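Local structure of outer protein YopM (Yersinia pestis, 1JL5) at residues N49-G53 and N54-R58; M60-S63 and R64-C68. The protein is a leucine-rich repeat effector and virulence factor that probably alters host cell physiology and promotes bacterial survival in host tissues. All coordinates share one frame; numbering follows the deposited sequence.

Overall arrangement
Contacts 1 and 2 follow one another along the N-terminal part of the chain, with their centres 15 Å apart. Contact 1 (49-58) is made in the loop between helix 36-48 and helix 58-71 and ends on the first residue of the second helix. Contact 2 (60-68) lies within helix 58-71. The two helices form a helical hairpin at the N-terminal end of the leucine-rich repeat solenoid. Contact 1 shapes the connection between them, at the surface, and meets a second subunit. Contact 2 is partly buried between helix 36-48 and the repeats, and presents helix 58-71 to the first strand of the repeats, 75-77.

Contact 1 (N49-G53 and N54-R58); sequences NAPPG and NGEQR
Arg58 lays its guanidinium group against the backbone of Ala50. Ala50 CA sits 3.3 Å above the guanidinium plane, displaced toward its rim, and Pro51 CD and Asn49 O lie over the same face. Ala50 CB packs on the aliphatic part of the arginine, 3.3 Å from Arg58 CD. The arginine chain is extended from CG to NE, which carries its charged end across the loop to these residues. Glu56 meets this group at the edge. Its OE1 lies in the guanidinium plane and takes two bonds, at 2.8 Å from Arg58 NE and 2.9 Å from Arg58 NH2. This is a side-on salt bridge to a single oxygen. Both nitrogens come from the same face of the carboxylate, with NE 56° out of its plane. The two bonds limit rotation of the guanidinium group.

The chain reverses between these residues through a type II beta turn from Pro51 to Asn54. The turn is closed by Asn54 N, which donates to Pro51 O at 3.1 Å. Gly53 takes the positive phi of the turn, 79°. The side chain of Asn54 folds back beside Pro51, with its OD1 3.6 Å from Pro51 CB. A water bridges Pro51 O and Glu56 N: it donates to the first and accepts from the second at 2.9 Å. Pro51 O therefore serves both the turn and the water.

Further out, Trp46 on helix 36-48 binds Arg58 NH1 through its carbonyl oxygen and makes a cation-pi contact with the arginine. Ser84 OG hydrogen-bonds to Glu56 OE2, an atom whose place is less certain, and so probably links the salt bridge to the first repeat. Arg338 of the second subunit donates to Gly55 O, and Pro337 of that subunit packs on Asn54.

Contact 2 (M60-S63 and R64-C68); sequences MAVS and RLRDC
Met60 crosses the side chain of Arg64, one turn later in alpha-helix 58-71, at an angle. This helix is the second of the N-terminal hairpin and borders the leucine-rich repeats. Met60 CG lies over one face of the Arg64 guanidinium, 3.2 Å above its plane and displaced toward the rim. A bend at chi2 turns the methionine chain so that SD lies 3.5 Å from Arg64 NE. The arginine also bends early, at chi2 (-79°), which turns its chain toward Met60. Beyond the methionine, Arg64 NH1 donates to Glu77 O, joining the helix to the first strand of the repeats. Met60 O accepts from Arg64 N at 2.7 Å.

Ala61 continues the helical ladder, its O taking the N-H of Leu65 at 2.6 Å. The Leu65 side chain leans on the same carbonyl, with CG 3.2 Å from Ala61 O. Leu65 packs between Trp43 of helix 36-48 and Leu76 of strand 75-77.

Val62 and Arg66 lie side by side and point the same way. Val62 CG1 stands anti to its own N (chi1 172°), which places it 3.7 Å from both CG and CD of Arg66. Val62 also rests on Trp46 and Glu47 of helix 36-48, and Arg66 makes a cation-pi contact with Tyr40 of that helix.

Ser63 contributes mainly through its backbone. Asp67, whose carboxylate forms a salt bridge with Arg71, donates its N-H to Ser63 O at 2.9 Å.

Contact 1 (N49-G53 and N54-R58)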
loop_
_atom_site.group_PDB
_atom_site.type_symbol
_atom_site.label_atom_id
_atom_site.label_comp_id
_atom_site.label_asym_id
_atom_site.label_seq_id
_atom_site.Cartn_x
_atom_site.Cartn_y
_atom_site.Cartn_z
ATOM N N ASN A 49 42.182 2.697 15.955
ATOM C CA ASN A 49 41.918 1.335 15.521
ATOM C C ASN A 49 40.591 1.220 14.816
ATOM O O ASN A 49 40.164 0.126 14.457
ATOM C CB ASN A 49 41.944 0.374 16.704
ATOM C CG ASN A 49 43.303 0.290 17.340
ATOM O OD1 ASN A 49 44.314 0.573 16.700
ATOM N ND2 ASN A 49 43.342 -0.115 18.604
ATOM N N ALA A 50 39.928 2.353 14.630
ATOM C CA ALA A 50 38.653 2.345 13.945
ATOM C C ALA A 50 38.866 1.674 12.599
ATOM O O ALA A 50 39.702 2.111 11.808
ATOM C CB ALA A 50 38.167 3.751 13.742
ATOM N N PRO A 51 38.132 0.586 12.330
ATOM C CA PRO A 51 38.303 -0.084 11.039
ATOM C C PRO A 51 38.155 0.972 9.955
ATOM O O PRO A 51 37.128 1.640 9.866
ATOM C CB PRO A 51 37.166 -1.094 11.031
ATOM C CG PRO A 51 37.052 -1.459 12.484
ATOM C CD PRO A 51 37.134 -0.110 13.158
ATOM N N PRO A 52 39.190 1.152 9.127
ATOM C CA PRO A 52 39.110 2.157 8.068
ATOM C C PRO A 52 37.908 1.962 7.150
ATOM O O PRO A 52 37.602 0.844 6.738
ATOM C CB PRO A 52 40.446 2.001 7.343
ATOM C CG PRO A 52 40.773 0.552 7.547
ATOM C CD PRO A 52 40.413 0.340 8.995
ATOM N N GLY A 53 37.219 3.061 6.858
ATOM C CA GLY A 53 36.065 3.007 5.979
ATOM C C GLY A 53 34.768 2.517 6.597
ATOM O O GLY A 53 33.716 2.599 5.958
ATOM N N ASN A 54 34.816 2.013 7.826
ATOM C CA ASN A 54 33.599 1.523 8.453
ATOM C C ASN A 54 32.723 2.602 9.063
ATOM O O ASN A 54 31.824 2.309 9.845
ATOM C CB ASN A 54 33.916 0.452 9.493
ATOM C CG ASN A 54 34.183 -0.897 8.862
ATOM O OD1 ASN A 54 34.043 -1.935 9.508
ATOM N ND2 ASN A 54 34.577 -0.890 7.590
ATOM N N GLY A 55 32.984 3.848 8.696
ATOM C CA GLY A 55 32.185 4.952 9.192
ATOM C C GLY A 55 32.054 5.047 10.695
ATOM O O GLY A 55 31.185 5.759 11.199
ATOM N N GLU A 56 32.901 4.330 11.422
ATOM C CA GLU A 56 32.841 4.397 12.869
ATOM C C GLU A 56 33.233 5.801 13.277
ATOM O O GLU A 56 34.241 6.336 12.826
ATOM C CB GLU A 56 33.782 3.378 13.494
ATOM C CG GLU A 56 33.436 1.964 13.111
ATOM C CD GLU A 56 33.960 0.965 14.097
ATOM O OE1 GLU A 56 34.022 1.303 15.297
ATOM O OE2 GLU A 56 34.288 -0.161 13.681
ATOM N N GLN A 57 32.411 6.413 14.111
ATOM C CA GLN A 57 32.675 7.763 14.560
ATOM C C GLN A 57 33.341 7.715 15.921
ATOM O O GLN A 57 32.817 8.201 16.918
ATOM C CB GLN A 57 31.362 8.533 14.595
ATOM C CG GLN A 57 30.733 8.578 13.217
ATOM C CD GLN A 57 29.350 9.161 13.222
ATOM O OE1 GLN A 57 28.436 8.610 13.830
ATOM N NE2 GLN A 57 29.182 10.285 12.539
ATOM N N ARG A 58 34.515 7.104 15.946
ATOM C CA ARG A 58 35.256 6.975 17.179
ATOM C C ARG A 58 35.730 8.323 17.674
ATOM O O ARG A 58 35.840 8.537 18.875
ATOM C CB ARG A 58 36.420 6.021 16.976
ATOM C CG ARG A 58 35.938 4.680 16.504
ATOM C CD ARG A 58 36.910 3.587 16.822
ATOM N NE ARG A 58 36.324 2.289 16.522
ATOM C CZ ARG A 58 36.915 1.132 16.786
ATOM N NH1 ARG A 58 38.111 1.120 17.358
ATOM N NH2 ARG A 58 36.313 -0.008 16.477
HETATM O O HOH W 1 35.560 3.293 10.932
#

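Contact 2 (M60-S63 and R64-C68)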
loop_
_atom_site.group_PDB
_atom_site.type_symbol
_atom_site.label_atom_id
_atom_site.label_comp_id
_atom_site.label_asym_id
_atom_site.label_seq_id
_atom_site.Cartn_x
_atom_site.Cartn_y
_atom_site.Cartn_z
ATOM N N MET A 60 34.128 11.115 17.589
ATOM C CA MET A 60 33.019 11.660 18.353
ATOM C C MET A 60 32.898 10.862 19.640
ATOM O O MET A 60 32.688 11.421 20.715
ATOM C CB MET A 60 31.715 11.551 17.564
ATOM C CG MET A 60 30.493 12.025 18.341
ATOM S SD MET A 60 30.504 13.801 18.662
ATOM C CE MET A 60 31.199 13.879 20.303
ATOM N N ALA A 61 33.031 9.547 19.523
ATOM C CA ALA A 61 32.944 8.684 20.686
ATOM C C ALA A 61 34.011 9.098 21.693
ATOM O O ALA A 61 33.715 9.320 22.865
ATOM C CB ALA A 61 33.140 7.236 20.278
ATOM N N VAL A 62 35.251 9.206 21.230
ATOM C CA VAL A 62 36.340 9.603 22.112
ATOM C C VAL A 62 35.995 10.937 22.736
ATOM O O VAL A 62 36.197 11.152 23.925
ATOM C CB VAL A 62 37.666 9.732 21.354
ATOM C CG1 VAL A 62 38.719 10.342 22.264
ATOM C CG2 VAL A 62 38.115 8.364 20.871
ATOM N N SER A 63 35.457 11.833 21.923
ATOM C CA SER A 63 35.064 13.140 22.411
ATOM C C SER A 63 34.036 12.971 23.525
ATOM O O SER A 63 34.104 13.641 24.552
ATOM C CB SER A 63 34.469 13.966 21.275
ATOM O OG SER A 63 34.026 15.219 21.756
ATOM N N ARG A 64 33.083 12.065 23.314
ATOM C CA ARG A 64 32.041 11.804 24.304
ATOM C C ARG A 64 32.698 11.174 25.521
ATOM O O ARG A 64 32.415 11.537 26.660
ATOM C CB ARG A 64 30.998 10.831 23.747
ATOM C CG ARG A 64 30.353 11.236 22.426
ATOM C CD ARG A 64 29.271 12.274 22.613
ATOM N NE ARG A 64 28.637 12.626 21.343
ATOM C CZ ARG A 64 27.864 11.811 20.631
ATOM N NH1 ARG A 64 27.611 10.581 21.058
ATOM N NH2 ARG A 64 27.350 12.226 19.479
ATOM N N LEU A 65 33.576 10.213 25.264
ATOM C CA LEU A 65 34.282 9.518 26.329
ATOM C C LEU A 65 35.041 10.505 27.196
ATOM O O LEU A 65 34.924 10.497 28.421
ATOM C CB LEU A 65 35.253 8.508 25.725
ATOM C CG LEU A 65 34.593 7.253 25.162
ATOM C CD1 LEU A 65 35.524 6.563 24.187
ATOM C CD2 LEU A 65 34.218 6.336 26.318
ATOM N N ARG A 66 35.820 11.357 26.546
ATOM C CA ARG A 66 36.614 12.349 27.247
ATOM C C ARG A 66 35.719 13.274 28.047
ATOM O O ARG A 66 35.937 13.481 29.241
ATOM C CB ARG A 66 37.436 13.159 26.248
ATOM C CG ARG A 66 38.395 12.324 25.430
ATOM C CD ARG A 66 39.172 13.211 24.493
ATOM N NE ARG A 66 39.914 14.214 25.246
ATOM C CZ ARG A 66 41.236 14.227 25.365
ATOM N NH1 ARG A 66 41.970 13.292 24.775
ATOM N NH2 ARG A 66 41.820 15.173 26.082
ATOM N N ASP A 67 34.711 13.833 27.386
ATOM C CA ASP A 67 33.798 14.737 28.059
ATOM C C ASP A 67 33.199 14.033 29.263
ATOM O O ASP A 67 33.108 14.599 30.352
ATOM C CB ASP A 67 32.683 15.178 27.117
ATOM C CG ASP A 67 31.843 16.281 27.712
ATOM O OD1 ASP A 67 32.413 17.353 28.003
ATOM O OD2 ASP A 67 30.622 16.079 27.898
ATOM N N CYS A 68 32.801 12.786 29.063
ATOM C CA CYS A 68 32.221 12.012 30.141
ATOM C C CYS A 68 33.224 11.878 31.273
ATOM O O CYS A 68 32.908 12.117 32.438
ATOM C CB CYS A 68 31.829 10.628 29.647
ATOM S SG CYS A 68 31.210 9.595 30.961
#